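Local structure of deseasin MCP-01 (3VV3) at residues G47-G52 with C135-A140; N170-G175 with M271-V276. The protein degrades collagen as a bacterial serine protease of the subtilisin family, cleaving peptide bonds with its catalytic domain. All blocks are in the same frame, centred on the assembly; numbering follows the deposited sequence.

In the fold
Both contacts rest on the seven-stranded parallel sheet of the subtilisin fold, and their centres lie about 12 Å apart. Interaction 1 joins neighbouring strands 45-50 and 131-136 at their C-terminal ends; interaction 2 sets the end of strand 166-171 against helix 269-284. Along the chain they follow in series, the first closing before the second opens. Strand 166-171 flanks 45-50 on the side away from 131-136, and the backbone of Asn170 bonds to Gly47 and Ile49, tying the two together. Asp50 in the first contact and Ser270, just ahead of 271-276, would with His105 form the expected catalytic triad, so the contacts probably help frame the active site.

Interaction 1. Residues G47-G52 with C135-A140; sequences GVIDTG and CKFLAA
Backbone hydrogen bonds join Val48 and Asp50 to Cys135 in parallel register. Cys135 N reaches Val48 O at 2.9 Å, nearly straight at 174°, and Asp50 N returns to Cys135 O at 3.0 Å. Past this point the 135-140 chain turns, and Asp50 O takes two donors: Phe137 N at 2.9 Å meets it end-on, whereas Leu138 N, at 3.3 Å, comes from above the carbonyl plane. Ile49 CA and Lys136 CA add CA-H...O contacts.

Lys136 supplies the polar side-chain link. Its aliphatic chain runs extended past Gly52 CA and the Thr51 carbonyl, then bends at the last torsion (chi4 61°), bringing NZ back to Thr51 O at 2.7 Å. NZ also bonds Leu138 O in that carbonyl's plane and forms a salt bridge with Asp102. A long, flexible amine suits a place where two loop carbonyls and a carboxylate must be gathered; an alanine here would probably leave the Thr51 and Leu138 carbonyls without this donor and Asp102 without this countercharge.

Apolar contacts complete the join. With chi1 -60° setting CG1 beside the backbone N, Ile49 CG2 lies anti to that N and meets Phe137 CD1 at 3.5 Å, the two side chains crossing at about a right angle. Leu138 CG lies over the centre of the Phe137 ring, and Thr51 CG2 touches Leu138 CB at 3.7 Å. Thr51 OG1 instead bonds Asp101 and Gly106 N. Gly52 takes a positive phi at which a CB would press on the carbonyl O of Thr51, so glycine suits the place.

Asp50 OD1 receives Thr51 N on its anti lone pair and bonds His105 ND1, as expected of a subtilase triad. The backbone grip on Asp50, with Thr51 as a second-shell donor, thus probably helps fix the carboxylate towards the histidine.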
ATOM      1  N   GLY A  47       5.505 -15.931  13.407  1.00  3.77           N
ATOM      2  CA  GLY A  47       4.621 -14.870  13.855  1.00  4.27           C
ATOM      3  C   GLY A  47       4.492 -13.783  12.806  1.00  5.92           C
ATOM      4  O   GLY A  47       5.491 -13.357  12.224  1.00  7.22           O
ATOM      5  N   VAL A  48       3.259 -13.345  12.557  1.00  4.74           N
ATOM      6  CA  VAL A  48       3.015 -12.247  11.617  1.00  4.69           C
ATOM      7  C   VAL A  48       2.460 -11.059  12.392  1.00  5.59           C
ATOM      8  O   VAL A  48       1.376 -11.138  12.969  1.00  4.56           O
ATOM      9  CB  VAL A  48       2.034 -12.656  10.495  1.00  4.99           C
ATOM     10  CG1 VAL A  48       1.671 -11.448   9.625  1.00  7.37           C
ATOM     11  CG2 VAL A  48       2.623 -13.785   9.661  1.00  5.14           C
ATOM     12  N   ILE A  49       3.234  -9.973  12.423  1.00  3.89           N
ATOM     13  CA  ILE A  49       2.853  -8.753  13.129  1.00  3.86           C
ATOM     14  C   ILE A  49       2.375  -7.734  12.095  1.00  5.21           C
ATOM     15  O   ILE A  49       3.170  -7.210  11.302  1.00  4.94           O
ATOM     16  CB  ILE A  49       4.044  -8.220  13.953  1.00  5.17           C
ATOM     17  CG1 ILE A  49       4.475  -9.287  14.977  1.00  3.40           C
ATOM     18  CG2 ILE A  49       3.683  -6.880  14.627  1.00  5.51           C
ATOM     19  CD1 ILE A  49       5.738  -8.929  15.818  1.00  4.69           C
ATOM     20  N   ASP A  50       1.071  -7.482  12.071  1.00  3.92           N
ATOM     21  CA  ASP A  50       0.480  -6.809  10.923  1.00  6.52           C
ATOM     22  C   ASP A  50      -0.967  -6.430  11.232  1.00  6.55           C
ATOM     23  O   ASP A  50      -1.299  -6.106  12.379  1.00  4.79           O
ATOM     24  CB  ASP A  50       0.569  -7.757   9.720  1.00  5.55           C
ATOM     25  CG  ASP A  50       0.680  -7.030   8.381  1.00  9.57           C
ATOM     26  OD1 ASP A  50      -0.257  -6.297   8.002  1.00  9.05           O
ATOM     27  OD2 ASP A  50       1.696  -7.228   7.684  1.00  8.96           O
ATOM     28  N   THR A  51      -1.825  -6.464  10.215  1.00  5.90           N
ATOM     29  CA  THR A  51      -3.240  -6.153  10.404  1.00  5.54           C
ATOM     30  C   THR A  51      -4.039  -7.359  10.893  1.00  5.94           C
ATOM     31  O   THR A  51      -5.266  -7.284  11.010  1.00  5.67           O
ATOM     32  CB  THR A  51      -3.905  -5.678   9.092  1.00  6.18           C
ATOM     33  OG1 THR A  51      -3.884  -6.743   8.137  1.00  6.55           O
ATOM     34  CG2 THR A  51      -3.179  -4.469   8.512  1.00  7.07           C
ATOM     35  N   GLY A  52      -3.350  -8.468  11.146  1.00  5.64           N
ATOM     36  CA  GLY A  52      -4.001  -9.699  11.566  1.00  4.04           C
ATOM     37  C   GLY A  52      -3.756 -10.849  10.597  1.00  6.38           C
ATOM     38  O   GLY A  52      -2.975 -10.729   9.653  1.00  5.85           O
ATOM     39  N   CYS A 135      -0.394 -11.419  15.276  1.00  5.42           N
ATOM     40  CA  CYS A 135      -0.656 -10.329  16.205  1.00  5.13           C
ATOM     41  C   CYS A 135      -1.048  -9.107  15.385  1.00  6.70           C
ATOM     42  O   CYS A 135      -0.270  -8.607  14.565  1.00  5.83           O
ATOM     43  CB  CYS A 135       0.548 -10.018  17.098  1.00  6.19           C
ATOM     44  SG  CYS A 135       0.186  -8.740  18.344  1.00  7.79           S
ATOM     45  N   LYS A 136      -2.282  -8.670  15.597  1.00  5.26           N
ATOM     46  CA  LYS A 136      -2.856  -7.537  14.896  1.00  4.81           C
ATOM     47  C   LYS A 136      -2.583  -6.272  15.693  1.00  6.08           C
ATOM     48  O   LYS A 136      -3.127  -6.103  16.786  1.00  6.31           O
ATOM     49  CB  LYS A 136      -4.367  -7.765  14.741  1.00  4.33           C
ATOM     50  CG  LYS A 136      -5.151  -6.578  14.201  1.00  4.90           C
ATOM     51  CD  LYS A 136      -6.620  -6.957  14.002  1.00  5.45           C
ATOM     52  CE  LYS A 136      -7.403  -5.791  13.409  1.00  6.96           C
ATOM     53  NZ  LYS A 136      -6.858  -5.402  12.059  1.00  5.18           N
ATOM     54  N   PHE A 137      -1.725  -5.392  15.172  1.00  4.45           N
ATOM     55  CA  PHE A 137      -1.505  -4.090  15.809  1.00  4.04           C
ATOM     56  C   PHE A 137      -1.958  -2.939  14.905  1.00  6.05           C
ATOM     57  O   PHE A 137      -1.946  -1.784  15.322  1.00  6.19           O
ATOM     58  CB  PHE A 137      -0.042  -3.890  16.266  1.00  3.37           C
ATOM     59  CG  PHE A 137       0.893  -3.428  15.171  1.00  4.07           C
ATOM     60  CD1 PHE A 137       1.310  -4.305  14.177  1.00  5.30           C
ATOM     61  CD2 PHE A 137       1.358  -2.120  15.145  1.00  5.07           C
ATOM     62  CE1 PHE A 137       2.178  -3.884  13.166  1.00  5.08           C
ATOM     63  CE2 PHE A 137       2.232  -1.691  14.140  1.00  5.51           C
ATOM     64  CZ  PHE A 137       2.639  -2.576  13.151  1.00  5.80           C
ATOM     65  N   LEU A 138      -2.364  -3.269  13.680  1.00  3.84           N
ATOM     66  CA  LEU A 138      -2.898  -2.286  12.747  1.00  4.47           C
ATOM     67  C   LEU A 138      -4.381  -2.529  12.531  1.00  7.01           C
ATOM     68  O   LEU A 138      -4.790  -3.644  12.217  1.00  6.43           O
ATOM     69  CB  LEU A 138      -2.166  -2.369  11.405  1.00  4.95           C
ATOM     70  CG  LEU A 138      -0.687  -2.007  11.503  1.00  5.36           C
ATOM     71  CD1 LEU A 138       0.046  -2.371  10.221  1.00  9.88           C
ATOM     72  CD2 LEU A 138      -0.519  -0.523  11.840  1.00  7.88           C
ATOM     73  N   ALA A 139      -5.176  -1.477  12.685  1.00  5.84           N
ATOM     74  CA  ALA A 139      -6.629  -1.595  12.607  1.00  5.54           C
ATOM     75  C   ALA A 139      -7.113  -1.647  11.168  1.00  6.64           C
ATOM     76  O   ALA A 139      -6.323  -1.486  10.232  1.00  6.79           O
ATOM     77  CB  ALA A 139      -7.283  -0.436  13.333  1.00  5.86           C
ATOM     78  N   ALA A 140      -8.419  -1.849  11.002  1.00  4.57           N
ATOM     79  CA  ALA A 140      -9.026  -1.890   9.676  1.00  6.89           C
ATOM     80  C   ALA A 140      -8.755  -0.613   8.886  1.00  7.56           C
ATOM     81  O   ALA A 140      -8.697  -0.639   7.646  1.00  6.38           O
ATOM     82  CB  ALA A 140     -10.520  -2.134   9.794  1.00  7.18           C
TER

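Interaction 2. Residues N170-G175 with M271-V276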
ATOM      1  N   ASN A 170       7.638 -11.998  10.998  1.00  3.30           N
ATOM      2  CA  ASN A 170       7.473 -11.232   9.775  1.00  4.56           C
ATOM      3  C   ASN A 170       6.964  -9.833  10.092  1.00  4.69           C
ATOM      4  O   ASN A 170       5.897  -9.668  10.702  1.00  4.53           O
ATOM      5  CB  ASN A 170       6.495 -11.939   8.844  1.00  3.77           C
ATOM      6  CG  ASN A 170       6.360 -11.233   7.519  1.00  4.00           C
ATOM      7  OD1 ASN A 170       5.586 -10.284   7.375  1.00  9.54           O
ATOM      8  ND2 ASN A 170       7.130 -11.675   6.551  1.00  2.15           N
ATOM      9  N   ASN A 171       7.728  -8.824   9.683  1.00  4.54           N
ATOM     10  CA  ASN A 171       7.378  -7.437   9.956  1.00  5.98           C
ATOM     11  C   ASN A 171       7.292  -6.613   8.684  1.00  4.42           C
ATOM     12  O   ASN A 171       8.237  -5.898   8.329  1.00  6.46           O
ATOM     13  CB  ASN A 171       8.382  -6.830  10.936  1.00  4.58           C
ATOM     14  CG  ASN A 171       8.469  -7.624  12.221  1.00  6.52           C
ATOM     15  OD1 ASN A 171       9.307  -8.526  12.361  1.00 10.75           O
ATOM     16  ND2 ASN A 171       7.577  -7.327  13.150  1.00  3.58           N
ATOM     17  N   SER A 172       6.162  -6.752   7.995  1.00  5.12           N
ATOM     18  CA  SER A 172       5.898  -6.036   6.744  1.00  6.90           C
ATOM     19  C   SER A 172       5.247  -4.698   7.039  1.00  9.31           C
ATOM     20  O   SER A 172       4.099  -4.443   6.655  1.00  8.64           O
ATOM     21  CB  SER A 172       4.995  -6.872   5.836  1.00  3.89           C
ATOM     22  OG  SER A 172       5.680  -8.026   5.368  1.00  5.90           O
ATOM     23  N   TRP A 173       5.985  -3.858   7.753  1.00  7.86           N
ATOM     24  CA  TRP A 173       5.502  -2.557   8.179  1.00  7.32           C
ATOM     25  C   TRP A 173       6.692  -1.668   8.474  1.00  7.11           C
ATOM     26  O   TRP A 173       7.812  -2.149   8.633  1.00  8.15           O
ATOM     27  CB  TRP A 173       4.598  -2.663   9.422  1.00  6.89           C
ATOM     28  CG  TRP A 173       5.200  -3.399  10.611  1.00  7.09           C
ATOM     29  CD1 TRP A 173       5.122  -4.742  10.868  1.00  9.55           C
ATOM     30  CD2 TRP A 173       5.935  -2.827  11.705  1.00  7.93           C
ATOM     31  NE1 TRP A 173       5.773  -5.039  12.043  1.00 10.98           N
ATOM     32  CE2 TRP A 173       6.278  -3.882  12.576  1.00  9.37           C
ATOM     33  CE3 TRP A 173       6.339  -1.528  12.029  1.00 10.95           C
ATOM     34  CZ2 TRP A 173       7.014  -3.682  13.744  1.00 10.39           C
ATOM     35  CZ3 TRP A 173       7.065  -1.330  13.199  1.00 10.95           C
ATOM     36  CH2 TRP A 173       7.397  -2.399  14.034  1.00 10.15           C
ATOM     37  N   GLY A 174       6.451  -0.366   8.541  1.00  9.09           N
ATOM     38  CA  GLY A 174       7.501   0.565   8.901  1.00  9.21           C
ATOM     39  C   GLY A 174       6.930   1.942   9.161  1.00 10.08           C
ATOM     40  O   GLY A 174       5.776   2.214   8.834  1.00  8.17           O
ATOM     41  N   GLY A 175       7.739   2.801   9.767  1.00  8.10           N
ATOM     42  CA  GLY A 175       7.335   4.169  10.019  1.00  8.13           C
ATOM     43  C   GLY A 175       8.001   4.707  11.264  1.00  9.07           C
ATOM     44  O   GLY A 175       8.450   3.943  12.122  1.00 11.46           O
ATOM     45  N   MET A 271       5.778  -7.490   0.560  1.00  5.39           N
ATOM     46  CA  MET A 271       5.563  -8.787  -0.094  1.00  4.18           C
ATOM     47  C   MET A 271       6.868  -9.575  -0.209  1.00  5.10           C
ATOM     48  O   MET A 271       6.865 -10.809  -0.256  1.00  5.29           O
ATOM     49  CB  MET A 271       4.944  -8.586  -1.490  1.00  4.62           C
ATOM     50  CG  MET A 271       3.459  -8.200  -1.500  1.00  6.96           C
ATOM     51  SD  MET A 271       3.082  -6.565  -0.811  1.00  8.14           S
ATOM     52  CE  MET A 271       2.245  -7.057   0.701  1.00 10.53           C
ATOM     53  N   ALA A 272       7.987  -8.858  -0.260  1.00  4.98           N
ATOM     54  CA  ALA A 272       9.301  -9.495  -0.309  1.00  4.33           C
ATOM     55  C   ALA A 272       9.628 -10.133   1.044  1.00  5.05           C
ATOM     56  O   ALA A 272      10.155 -11.243   1.120  1.00  4.96           O
ATOM     57  CB  ALA A 272      10.377  -8.464  -0.689  1.00  4.66           C
ATOM     58  N   THR A 273       9.310  -9.406   2.110  1.00  3.41           N
ATOM     59  CA  THR A 273       9.587  -9.844   3.473  1.00  4.68           C
ATOM     60  C   THR A 273       9.086 -11.266   3.792  1.00  4.65           C
ATOM     61  O   THR A 273       9.857 -12.088   4.311  1.00  4.69           O
ATOM     62  CB  THR A 273       9.061  -8.776   4.464  1.00  4.13           C
ATOM     63  OG1 THR A 273       9.794  -7.562   4.238  1.00  7.28           O
ATOM     64  CG2 THR A 273       9.238  -9.198   5.916  1.00  5.01           C
ATOM     65  N   PRO A 274       7.817 -11.574   3.470  1.00  5.13           N
ATOM     66  CA  PRO A 274       7.315 -12.925   3.769  1.00  5.02           C
ATOM     67  C   PRO A 274       7.915 -14.045   2.911  1.00  6.07           C
ATOM     68  O   PRO A 274       7.867 -15.191   3.345  1.00  5.55           O
ATOM     69  CB  PRO A 274       5.797 -12.803   3.549  1.00  5.16           C
ATOM     70  CG  PRO A 274       5.647 -11.645   2.610  1.00  5.67           C
ATOM     71  CD  PRO A 274       6.726 -10.674   3.049  1.00  4.89           C
ATOM     72  N   HIS A 275       8.469 -13.750   1.734  1.00  4.57           N
ATOM     73  CA  HIS A 275       9.232 -14.792   1.044  1.00  4.98           C
ATOM     74  C   HIS A 275      10.419 -15.196   1.917  1.00  5.60           C
ATOM     75  O   HIS A 275      10.732 -16.387   2.061  1.00  5.11           O
ATOM     76  CB  HIS A 275       9.719 -14.335  -0.338  1.00  6.04           C
ATOM     77  CG  HIS A 275       8.625 -14.219  -1.355  1.00  4.83           C
ATOM     78  ND1 HIS A 275       8.261 -15.258  -2.190  1.00  8.50           N
ATOM     79  CD2 HIS A 275       7.804 -13.186  -1.660  1.00  3.03           C
ATOM     80  CE1 HIS A 275       7.267 -14.865  -2.967  1.00  4.22           C
ATOM     81  NE2 HIS A 275       6.974 -13.609  -2.666  1.00 10.76           N
ATOM     82  N   VAL A 276      11.070 -14.193   2.507  1.00  4.18           N
ATOM     83  CA  VAL A 276      12.226 -14.435   3.368  1.00  4.89           C
ATOM     84  C   VAL A 276      11.834 -15.083   4.701  1.00  7.57           C
ATOM     85  O   VAL A 276      12.479 -16.047   5.145  1.00  5.76           O
ATOM     86  CB  VAL A 276      13.046 -13.146   3.613  1.00  3.19           C
ATOM     87  CG1 VAL A 276      14.200 -13.426   4.576  1.00  4.16           C
ATOM     88  CG2 VAL A 276      13.574 -12.600   2.286  1.00  4.88           C
TER
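The carboxamide of Asn170 reaches out to Thr273 and Pro274 with its ND2 end foremost. With CG trans to the backbone N (chi1 -176°), the amide nitrogen comes to 3.1 Å from Pro274 CA and 3.3 Å from Thr273 CG2. Pro274 N is close too, but a tertiary amide nitrogen neither donates nor usefully accepts a hydrogen bond, so this is packing. Asparagine and threonine side chains cross at a slant, the methyl of Thr273 facing the amide while its hydroxyl turns back to bond Thr269 O.

Ser172 is the centre of an inverse gamma turn just beyond the strand. Its OG sits 3.6 Å from Thr273 CB and 3.7 Å from Pro274 CD, and a small residue suits this close approach to the helix. OG bonds Ser270 O, and Asn170 OD1 lies 3.0 Å from it as another possible acceptor. Proline suits the kink at this point of the helix, because its nitrogen cannot donate to the preceding turn.

No hydrogen bond joins the two segments: polar groups pack against carbon, and Ser172 instead holds the residue preceding 271-276. As Ser270 is the presumed nucleophile of this subtilase, that bond probably helps position the start of the helix, which carries it.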